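Local coordinates for protein ADP compounds hydrolase NudE (Escherichia coli, PDB 1VHZ) that hydrolyses ADP-ribose and other ADP-containing compounds such as Ap3A, Ap2A and NADH, using magnesium or another divalent cation, as a homodimer of the Nudix family, at residues A[11-16]-A[30-35]; A[24-29]-A[40-45]; A[107-112]-A[129-134]. One frame throughout, in Å; residues are numbered along the deposited sequence.

Contact 1. Residues A[11-16]-A[30-35]; sequences TILNVE and DLEFSN
Thr11 and Glu32 pair through their backbones at one end of this antiparallel contact. Thr11 N lies 2.8 Å from Glu32 O, and the return bond, Glu32 N to Thr11 O, measures 3.0 Å. The next pair, Ile12 with Leu31, is non-hydrogen-bonded and meets through side chains lying alongside each other, Ile12 CG1 being 3.9 Å from Leu31 CD2. Beyond it the register slips by one residue. Leu13 N reaches Asp30 O at 2.7 Å, while Asp30 N gives its bond to Asn14 O, also at 2.7 Å, so that Leu13 and Asn14 together face Asp30. This is a classic beta bulge, and the helical psi of Leu13 (-38°) is its backbone signature. The extra residue turns the CB of Leu13 toward the opposite strand, where CD1 comes to 4.0 Å from Glu32 CB.

Asn14 and Asp30 stand on the same face as Thr11 and Glu32. With Asn14 CG trans to its own nitrogen (chi1 -161°), the amide is joined to the Asp30 carboxylate by two waters: one is 2.7 Å from Asp30 OD2, the other 3.0 Å from the same oxygen, and both accept only weak bonds from Asn14 ND2. Further out, Arg38 on strand 38-44 makes a salt bridge with Glu32 OE1. On the other face Leu31 also rests on Tyr41 and on Tyr68 of the second subunit, and Ile12 packs against Glu73 of that subunit.

Cohesion between strands 11-20 and 25-32, a beta hairpin of the three-stranded antiparallel sheet, comes here from four backbone bonds and a small apolar patch. Glu32 is paired with Arg38, whereas Asp30, partly exposed and met by water, would probably stay ionised.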
loop_
_atom_site.group_PDB
_atom_site.type_symbol
_atom_site.label_atom_id
_atom_site.label_comp_id
_atom_site.label_asym_id
_atom_site.label_seq_id
_atom_site.Cartn_x
_atom_site.Cartn_y
_atom_site.Cartn_z
ATOM N N THR A 11 -12.730 -1.176 -22.968
ATOM C CA THR A 11 -11.712 -1.283 -24.022
ATOM C C THR A 11 -10.829 -0.044 -23.940
ATOM O O THR A 11 -11.309 1.067 -23.698
ATOM C CB THR A 11 -12.285 -1.548 -25.404
ATOM O OG1 THR A 11 -11.738 -0.698 -26.433
ATOM C CG2 THR A 11 -13.787 -1.473 -25.440
ATOM N N ILE A 12 -9.533 -0.239 -24.089
ATOM C CA ILE A 12 -8.579 0.889 -24.068
ATOM C C ILE A 12 -8.593 1.499 -25.463
ATOM O O ILE A 12 -8.234 0.780 -26.397
ATOM C CB ILE A 12 -7.168 0.367 -23.710
ATOM C CG1 ILE A 12 -7.299 -0.400 -22.394
ATOM C CG2 ILE A 12 -6.162 1.495 -23.660
ATOM C CD1 ILE A 12 -6.157 -0.372 -21.439
ATOM N N LEU A 13 -9.066 2.724 -25.613
ATOM C CA LEU A 13 -9.146 3.331 -26.941
ATOM C C LEU A 13 -7.828 3.943 -27.385
ATOM O O LEU A 13 -7.514 3.931 -28.570
ATOM C CB LEU A 13 -10.208 4.449 -26.956
ATOM C CG LEU A 13 -11.608 3.984 -26.537
ATOM C CD1 LEU A 13 -12.490 5.170 -26.184
ATOM C CD2 LEU A 13 -12.197 3.098 -27.627
ATOM N N ASN A 14 -7.131 4.547 -26.439
ATOM C CA ASN A 14 -5.872 5.206 -26.708
ATOM C C ASN A 14 -5.064 5.389 -25.421
ATOM O O ASN A 14 -5.621 5.620 -24.355
ATOM C CB ASN A 14 -6.128 6.608 -27.292
ATOM C CG ASN A 14 -4.905 7.160 -28.002
ATOM O OD1 ASN A 14 -4.337 6.514 -28.885
ATOM N ND2 ASN A 14 -4.508 8.354 -27.613
ATOM N N VAL A 15 -3.752 5.311 -25.577
ATOM C CA VAL A 15 -2.795 5.500 -24.507
ATOM C C VAL A 15 -1.750 6.521 -24.994
ATOM O O VAL A 15 -1.113 6.296 -26.021
ATOM C CB VAL A 15 -2.038 4.232 -24.101
ATOM C CG1 VAL A 15 -1.001 4.565 -23.011
ATOM C CG2 VAL A 15 -2.981 3.146 -23.619
ATOM N N GLU A 16 -1.558 7.563 -24.208
ATOM C CA GLU A 16 -0.610 8.604 -24.559
ATOM C C GLU A 16 0.194 9.069 -23.352
ATOM O O GLU A 16 -0.348 9.285 -22.275
ATOM C CB GLU A 16 -1.407 9.782 -25.140
ATOM C CG GLU A 16 -0.614 11.008 -25.522
ATOM N N ASP A 30 -7.560 6.591 -22.691
ATOM C CA ASP A 30 -8.953 6.761 -23.085
ATOM C C ASP A 30 -9.629 5.387 -22.959
ATOM O O ASP A 30 -9.125 4.400 -23.490
ATOM C CB ASP A 30 -9.110 7.268 -24.513
ATOM C CG ASP A 30 -8.926 8.773 -24.585
ATOM O OD1 ASP A 30 -9.946 9.480 -24.545
ATOM O OD2 ASP A 30 -7.771 9.228 -24.657
ATOM N N LEU A 31 -10.738 5.346 -22.232
ATOM C CA LEU A 31 -11.446 4.105 -22.021
ATOM C C LEU A 31 -12.918 4.148 -22.426
ATOM O O LEU A 31 -13.577 5.165 -22.282
ATOM C CB LEU A 31 -11.478 3.790 -20.501
ATOM C CG LEU A 31 -10.188 3.271 -19.880
ATOM C CD1 LEU A 31 -10.359 3.123 -18.376
ATOM C CD2 LEU A 31 -9.782 1.943 -20.510
ATOM N N GLU A 32 -13.412 2.977 -22.809
ATOM C CA GLU A 32 -14.812 2.838 -23.142
ATOM C C GLU A 32 -15.326 1.644 -22.320
ATOM O O GLU A 32 -14.931 0.520 -22.606
ATOM C CB GLU A 32 -15.169 2.627 -24.606
ATOM C CG GLU A 32 -16.694 2.824 -24.811
ATOM C CD GLU A 32 -17.055 2.697 -26.288
ATOM O OE1 GLU A 32 -16.625 3.554 -27.089
ATOM O OE2 GLU A 32 -17.759 1.739 -26.651
ATOM N N PHE A 33 -16.138 1.957 -21.320
ATOM C CA PHE A 33 -16.690 0.888 -20.495
ATOM C C PHE A 33 -17.747 0.099 -21.254
ATOM O O PHE A 33 -18.186 0.477 -22.330
ATOM C CB PHE A 33 -17.226 1.470 -19.189
ATOM C CG PHE A 33 -16.098 1.974 -18.320
ATOM C CD1 PHE A 33 -15.624 3.270 -18.465
ATOM C CD2 PHE A 33 -15.507 1.143 -17.382
ATOM C CE1 PHE A 33 -14.589 3.733 -17.667
ATOM C CE2 PHE A 33 -14.462 1.593 -16.590
ATOM C CZ PHE A 33 -13.998 2.893 -16.738
ATOM N N SER A 34 -18.137 -1.052 -20.729
ATOM C CA SER A 34 -19.118 -1.942 -21.287
ATOM C C SER A 34 -20.479 -1.321 -21.591
ATOM O O SER A 34 -21.173 -1.820 -22.455
ATOM C CB SER A 34 -19.391 -3.113 -20.287
ATOM O OG SER A 34 -18.529 -4.143 -20.781
ATOM N N ASN A 35 -20.878 -0.336 -20.826
ATOM C CA ASN A 35 -22.118 0.389 -20.954
ATOM C C ASN A 35 -21.982 1.571 -21.906
ATOM O O ASN A 35 -22.857 2.423 -21.972
ATOM C CB ASN A 35 -22.586 0.826 -19.552
ATOM C CG ASN A 35 -21.593 1.730 -18.854
ATOM O OD1 ASN A 35 -20.535 2.060 -19.410
ATOM N ND2 ASN A 35 -21.882 2.172 -17.630
HETATM O O HOH W 1 -5.122 8.747 -24.335
HETATM O O HOH W 2 -6.726 10.774 -27.068
#

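Contact 2. Residues A[24-29]-A[40-45]; sequences FTVESV and VYERMR. With APR (adenosine-5-diphosphoribose), chain C.
Segments 24-29 and 40-45 run antiparallel at 157°, in unbroken register from Val26 opposite Met44 to Val29 opposite Tyr41, with paired backbone bonds at Glu27-Arg43 and Val29-Tyr41. On one face Glu27 holds two arginines. Its OE1 lies in the guanidinium plane of Arg43, at the side edge, 3.0 Å from Arg43 NE and 3.1 Å from Arg43 NH1. Arg43 sets out from the position between its backbone N and carbonyl carbon (chi1 66°), then runs extended to NE, and Val29 CG2 lies over one guanidinium face, toward its rim. The second arginine is bound less specifically: Glu27 OE2 is 3.5 Å from Arg45 NE but well out of its plane, the two flat groups standing 71° apart, so charge alone acts there.

The two strands form a beta hairpin in the three-stranded N-terminal sheet, which meets the second subunit of the homodimer. Arg43 NH2 reaches across to Glu73 and Val70 O of that subunit. The Glu42 carboxylate takes hydrogen bonds from Ser21 OG and the backbone N atoms of Arg22 and Leu23 of the second subunit; a water 2.6 Å from Ser28 OG joins it to Glu42 OE2.

On the same face as Glu42, Met44 bends back so that CE touches Phe24 CB at 3.4 Å and also Val26, its sulfur making an oblique Met-aromatic contact with the Phe24 ring.

Strand 40-44 contributes to the ADP-ribose pocket, where Ser120 O also bonds the ligand. Glu42 N donates to adenine N1 over 3.0 Å, and adenine N6 donates to Glu42 O over 2.8 Å, so backbone atoms of one residue recognise the adenine edge. Tyr41 supplies a surface for the base, whose C5 lies 3.4 Å above the phenol ring plane, offset toward the rim.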
loop_
_atom_site.group_PDB
_atom_site.type_symbol
_atom_site.label_atom_id
_atom_site.label_comp_id
_atom_site.label_asym_id
_atom_site.label_seq_id
_atom_site.Cartn_x
_atom_site.Cartn_y
_atom_site.Cartn_z
ATOM N N PHE A 24 9.354 9.416 -13.227
ATOM C CA PHE A 24 7.964 9.135 -13.508
ATOM C C PHE A 24 7.509 9.381 -14.936
ATOM O O PHE A 24 7.873 10.361 -15.582
ATOM C CB PHE A 24 7.048 10.022 -12.619
ATOM C CG PHE A 24 7.198 9.728 -11.157
ATOM C CD1 PHE A 24 6.554 8.642 -10.583
ATOM C CD2 PHE A 24 8.008 10.520 -10.362
ATOM C CE1 PHE A 24 6.700 8.376 -9.235
ATOM C CE2 PHE A 24 8.159 10.257 -9.019
ATOM C CZ PHE A 24 7.504 9.183 -8.450
ATOM N N THR A 25 6.636 8.483 -15.416
ATOM C CA THR A 25 6.077 8.666 -16.747
ATOM C C THR A 25 4.571 8.439 -16.658
ATOM O O THR A 25 4.089 7.341 -16.401
ATOM C CB THR A 25 6.772 7.969 -17.897
ATOM O OG1 THR A 25 5.815 7.559 -18.901
ATOM C CG2 THR A 25 7.637 6.809 -17.500
ATOM N N VAL A 26 3.835 9.550 -16.717
ATOM C CA VAL A 26 2.385 9.515 -16.618
ATOM C C VAL A 26 1.704 9.467 -17.976
ATOM O O VAL A 26 1.994 10.181 -18.925
ATOM C CB VAL A 26 1.820 10.608 -15.711
ATOM C CG1 VAL A 26 2.693 11.847 -15.716
ATOM C CG2 VAL A 26 0.374 10.973 -16.046
ATOM N N GLU A 27 0.775 8.509 -18.069
ATOM C CA GLU A 27 -0.008 8.243 -19.244
ATOM C C GLU A 27 -1.485 8.611 -19.087
ATOM O O GLU A 27 -2.058 8.491 -18.010
ATOM C CB GLU A 27 -0.006 6.721 -19.541
ATOM C CG GLU A 27 1.340 6.236 -20.031
ATOM C CD GLU A 27 1.350 4.752 -20.285
ATOM O OE1 GLU A 27 0.497 4.055 -19.703
ATOM O OE2 GLU A 27 2.187 4.292 -21.080
ATOM N N SER A 28 -2.056 9.048 -20.193
ATOM C CA SER A 28 -3.483 9.378 -20.250
ATOM C C SER A 28 -4.109 8.184 -20.997
ATOM O O SER A 28 -3.551 7.783 -22.022
ATOM C CB SER A 28 -3.752 10.660 -21.010
ATOM O OG SER A 28 -4.922 11.303 -20.536
ATOM N N VAL A 29 -5.129 7.572 -20.439
ATOM C CA VAL A 29 -5.747 6.409 -21.064
ATOM C C VAL A 29 -7.213 6.667 -21.408
ATOM O O VAL A 29 -7.994 6.938 -20.500
ATOM C CB VAL A 29 -5.704 5.176 -20.130
ATOM C CG1 VAL A 29 -6.287 3.945 -20.809
ATOM C CG2 VAL A 29 -4.286 4.862 -19.669
ATOM N N VAL A 40 -11.474 9.443 -19.542
ATOM C CA VAL A 40 -10.028 9.543 -19.731
ATOM C C VAL A 40 -9.377 9.437 -18.346
ATOM O O VAL A 40 -9.664 10.258 -17.469
ATOM C CB VAL A 40 -9.618 10.880 -20.371
ATOM C CG1 VAL A 40 -8.104 10.975 -20.512
ATOM C CG2 VAL A 40 -10.291 11.041 -21.734
ATOM N N TYR A 41 -8.616 8.379 -18.127
ATOM C CA TYR A 41 -7.962 8.175 -16.840
ATOM C C TYR A 41 -6.461 8.452 -16.961
ATOM O O TYR A 41 -5.904 8.427 -18.057
ATOM C CB TYR A 41 -8.107 6.729 -16.373
ATOM C CG TYR A 41 -9.406 6.290 -15.759
ATOM C CD1 TYR A 41 -9.490 5.043 -15.134
ATOM C CD2 TYR A 41 -10.547 7.074 -15.782
ATOM C CE1 TYR A 41 -10.675 4.608 -14.563
ATOM C CE2 TYR A 41 -11.738 6.658 -15.224
ATOM C CZ TYR A 41 -11.789 5.424 -14.615
ATOM O OH TYR A 41 -12.961 5.006 -14.040
ATOM N N GLU A 42 -5.827 8.663 -15.813
ATOM C CA GLU A 42 -4.380 8.884 -15.820
ATOM C C GLU A 42 -3.738 7.819 -14.931
ATOM O O GLU A 42 -4.344 7.397 -13.949
ATOM C CB GLU A 42 -4.004 10.273 -15.360
ATOM C CG GLU A 42 -4.152 11.359 -16.404
ATOM C CD GLU A 42 -3.482 12.655 -15.991
ATOM O OE1 GLU A 42 -3.068 12.753 -14.813
ATOM O OE2 GLU A 42 -3.378 13.553 -16.847
ATOM N N ARG A 43 -2.555 7.365 -15.310
ATOM C CA ARG A 43 -1.841 6.360 -14.551
ATOM C C ARG A 43 -0.337 6.463 -14.842
ATOM O O ARG A 43 0.097 7.092 -15.803
ATOM C CB ARG A 43 -2.257 4.911 -14.913
ATOM C CG ARG A 43 -1.857 4.566 -16.345
ATOM C CD ARG A 43 -2.229 3.151 -16.743
ATOM N NE ARG A 43 -1.692 2.829 -18.058
ATOM C CZ ARG A 43 -2.044 1.838 -18.855
ATOM N NH1 ARG A 43 -1.425 1.690 -20.020
ATOM N NH2 ARG A 43 -3.003 0.981 -18.517
ATOM N N MET A 44 0.392 5.733 -14.012
ATOM C CA MET A 44 1.842 5.671 -14.198
ATOM C C MET A 44 2.108 4.590 -15.244
ATOM O O MET A 44 1.376 3.592 -15.280
ATOM C CB MET A 44 2.560 5.412 -12.885
ATOM C CG MET A 44 3.602 6.514 -12.625
ATOM S SD MET A 44 2.806 8.063 -12.211
ATOM C CE MET A 44 3.765 9.239 -13.136
ATOM N N ARG A 45 3.034 4.832 -16.155
ATOM C CA ARG A 45 3.334 3.855 -17.187
ATOM C C ARG A 45 3.525 2.467 -16.569
ATOM O O ARG A 45 4.296 2.291 -15.641
ATOM C CB ARG A 45 4.579 4.249 -17.982
ATOM C CG ARG A 45 4.846 3.351 -19.177
ATOM C CD ARG A 45 5.743 4.038 -20.203
ATOM N NE ARG A 45 5.566 3.462 -21.532
ATOM C CZ ARG A 45 5.915 2.234 -21.898
ATOM N NH1 ARG A 45 6.481 1.402 -21.031
ATOM N NH2 ARG A 45 5.700 1.817 -23.143
HETATM N N1 APR C . -7.577 8.230 -13.435
HETATM C C2 APR C . -8.652 9.120 -13.254
HETATM N N3 APR C . -9.786 8.896 -12.586
HETATM C C4 APR C . -9.853 7.601 -12.023
HETATM C C5 APR C . -8.874 6.590 -12.104
HETATM C C6 APR C . -7.655 6.937 -12.864
HETATM N N6 APR C . -6.639 6.088 -13.034
HETATM N N7 APR C . -9.293 5.456 -11.428
HETATM C C8 APR C . -10.501 5.777 -10.948
HETATM N N9 APR C . -10.876 7.052 -11.280
HETATM C "C1'" APR C . -12.228 7.885 -10.933
HETATM C "C2'" APR C . -13.442 7.136 -11.554
HETATM O "O2'" APR C . -14.400 8.091 -11.964
HETATM C "C3'" APR C . -14.042 6.265 -10.390
HETATM O "O3'" APR C . -15.407 6.582 -10.160
HETATM O "O4'" APR C . -12.449 7.787 -9.558
HETATM C "C4'" APR C . -13.258 6.567 -9.179
HETATM C "C5'" APR C . -14.217 6.931 -8.115
HETATM O O HOH W 3 -4.945 13.420 -19.004
#

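Contact 3. Residues A[107-112]-A[129-134]; sequences NDLTFL and VVAQDL
Thr110 and Val130 exchange two backbone hydrogen bonds, Thr110 N to Val130 O and Val130 N to Thr110 O, both 2.8 Å. The same reciprocal pattern recurs at Asp108 and Gln132. Their side chains run alongside each other, yet Asp108 OD1 and Gln132 NE2 are 3.4 Å apart at too poor an angle for a hydrogen bond.

At the corner of the chain Asp133 takes a left-handed backbone (phi 56°). Its carbonyl O receives Asn107 N at 2.8 Å. Asn107 ND2 also meets Asp133 OD2 at 3.1 Å, approaching from above the carboxylate, 66° out of its plane, although the oxygen lies near the plane of the amide.

The faces are sorted by partner. Leu109 CD2 touches Ala131 CB at 3.6 Å and also Val129, on the side of helix 90-102; Leu112 CD2 meets Val130 CG2 at 3.6 Å, near Trp181 of helix 169-184. The hairpin belongs to the mixed sheet, with strand 125-136 also bonded to strand 51-58; helices on its two faces, one of them within the Nudix box, make this part of the alpha/beta/alpha sandwich of the Nudix fold.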
loop_
_atom_site.group_PDB
_atom_site.type_symbol
_atom_site.label_atom_id
_atom_site.label_comp_id
_atom_site.label_asym_id
_atom_site.label_seq_id
_atom_site.Cartn_x
_atom_site.Cartn_y
_atom_site.Cartn_z
ATOM N N ASN A 107 20.751 -17.810 4.657
ATOM C CA ASN A 107 20.743 -19.146 4.042
ATOM C C ASN A 107 19.314 -19.646 3.892
ATOM O O ASN A 107 19.079 -20.608 3.175
ATOM C CB ASN A 107 21.525 -20.164 4.876
ATOM C CG ASN A 107 23.019 -19.841 4.884
ATOM O OD1 ASN A 107 23.597 -19.556 3.841
ATOM N ND2 ASN A 107 23.623 -19.848 6.061
ATOM N N ASP A 108 18.360 -18.992 4.566
ATOM C CA ASP A 108 16.977 -19.467 4.493
ATOM C C ASP A 108 16.023 -18.344 4.135
ATOM O O ASP A 108 15.566 -17.557 4.968
ATOM C CB ASP A 108 16.651 -20.162 5.813
ATOM C CG ASP A 108 15.274 -20.771 5.870
ATOM O OD1 ASP A 108 14.813 -21.180 6.959
ATOM O OD2 ASP A 108 14.598 -20.855 4.830
ATOM N N LEU A 109 15.640 -18.294 2.859
ATOM C CA LEU A 109 14.743 -17.269 2.348
ATOM C C LEU A 109 13.405 -17.850 1.941
ATOM O O LEU A 109 13.343 -18.867 1.251
ATOM C CB LEU A 109 15.405 -16.531 1.183
ATOM C CG LEU A 109 16.634 -15.692 1.549
ATOM C CD1 LEU A 109 17.515 -15.422 0.341
ATOM C CD2 LEU A 109 16.208 -14.383 2.200
ATOM N N THR A 110 12.308 -17.266 2.471
ATOM C CA THR A 110 10.995 -17.780 2.122
ATOM C C THR A 110 10.077 -16.705 1.567
ATOM O O THR A 110 9.937 -15.592 2.062
ATOM C CB THR A 110 10.337 -18.779 3.037
ATOM O OG1 THR A 110 8.971 -18.537 3.387
ATOM C CG2 THR A 110 11.107 -19.181 4.248
ATOM N N PHE A 111 9.563 -17.030 0.386
ATOM C CA PHE A 111 8.662 -16.130 -0.353
ATOM C C PHE A 111 7.246 -16.381 0.162
ATOM O O PHE A 111 6.643 -17.436 0.033
ATOM C CB PHE A 111 8.842 -16.311 -1.845
ATOM C CG PHE A 111 7.771 -15.693 -2.684
ATOM C CD1 PHE A 111 7.058 -16.473 -3.585
ATOM C CD2 PHE A 111 7.444 -14.344 -2.533
ATOM C CE1 PHE A 111 6.051 -15.907 -4.355
ATOM C CE2 PHE A 111 6.427 -13.793 -3.303
ATOM C CZ PHE A 111 5.727 -14.572 -4.203
ATOM N N LEU A 112 6.723 -15.377 0.846
ATOM C CA LEU A 112 5.435 -15.453 1.515
ATOM C C LEU A 112 4.245 -14.901 0.792
ATOM O O LEU A 112 3.125 -15.390 0.928
ATOM C CB LEU A 112 5.638 -14.593 2.795
ATOM C CG LEU A 112 5.015 -15.039 4.094
ATOM C CD1 LEU A 112 5.259 -16.513 4.362
ATOM C CD2 LEU A 112 5.579 -14.194 5.250
ATOM N N VAL A 129 9.527 -11.355 1.426
ATOM C CA VAL A 129 10.370 -12.514 1.711
ATOM C C VAL A 129 10.852 -12.520 3.159
ATOM O O VAL A 129 11.255 -11.460 3.649
ATOM C CB VAL A 129 11.611 -12.489 0.786
ATOM C CG1 VAL A 129 12.575 -13.624 1.107
ATOM C CG2 VAL A 129 11.239 -12.530 -0.680
ATOM N N VAL A 130 10.878 -13.678 3.807
ATOM C CA VAL A 130 11.396 -13.766 5.183
ATOM C C VAL A 130 12.814 -14.350 5.103
ATOM O O VAL A 130 13.018 -15.325 4.380
ATOM C CB VAL A 130 10.553 -14.685 6.079
ATOM C CG1 VAL A 130 11.099 -14.730 7.517
ATOM C CG2 VAL A 130 9.111 -14.234 6.078
ATOM N N ALA A 131 13.762 -13.725 5.770
ATOM C CA ALA A 131 15.148 -14.127 5.797
ATOM C C ALA A 131 15.599 -14.629 7.169
ATOM O O ALA A 131 15.429 -13.912 8.174
ATOM C CB ALA A 131 16.029 -12.905 5.505
ATOM N N GLN A 132 16.101 -15.845 7.227
ATOM C CA GLN A 132 16.609 -16.438 8.456
ATOM C C GLN A 132 17.971 -17.088 8.173
ATOM O O GLN A 132 18.314 -17.340 7.017
ATOM C CB GLN A 132 15.693 -17.501 9.042
ATOM C CG GLN A 132 14.233 -17.129 9.105
ATOM C CD GLN A 132 13.351 -18.255 9.594
ATOM O OE1 GLN A 132 13.181 -18.414 10.801
ATOM N NE2 GLN A 132 12.810 -19.033 8.672
ATOM N N ASP A 133 18.650 -17.468 9.243
ATOM C CA ASP A 133 19.961 -18.093 9.182
ATOM C C ASP A 133 20.908 -17.175 8.416
ATOM O O ASP A 133 21.407 -17.473 7.331
ATOM C CB ASP A 133 19.895 -19.492 8.589
ATOM C CG ASP A 133 21.260 -20.185 8.701
ATOM O OD1 ASP A 133 22.064 -19.763 9.563
ATOM O OD2 ASP A 133 21.528 -21.101 7.913
ATOM N N LEU A 134 21.122 -16.000 9.002
ATOM C CA LEU A 134 21.952 -14.963 8.425
ATOM C C LEU A 134 23.444 -15.154 8.682
ATOM O O LEU A 134 23.840 -15.741 9.674
ATOM C CB LEU A 134 21.567 -13.593 9.001
ATOM C CG LEU A 134 20.099 -13.241 9.136
ATOM C CD1 LEU A 134 19.934 -11.754 9.473
ATOM C CD2 LEU A 134 19.306 -13.565 7.878
#

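Contacts 1 and 2 share strand 25-32, which is the middle strand of the N-terminal sheet, and their centres are 13 Å apart. They touch directly: Glu16 O and Ser28 N are 2.7 Å apart, a probable hydrogen bond, and Phe33 packs on Tyr41. Contact 2 binds the adenine, whereas in contact 1 the Leu31 side chain stays about 7 Å from the ligand; both contacts meet the second subunit. Contact 3 belongs to the catalytic Nudix domain, its centre 36 Å from that of contact 2 and 42 Å from that of contact 1. There the Val129 side chain lies about 9 Å from that of Glu97, a probable ligand of the divalent metal.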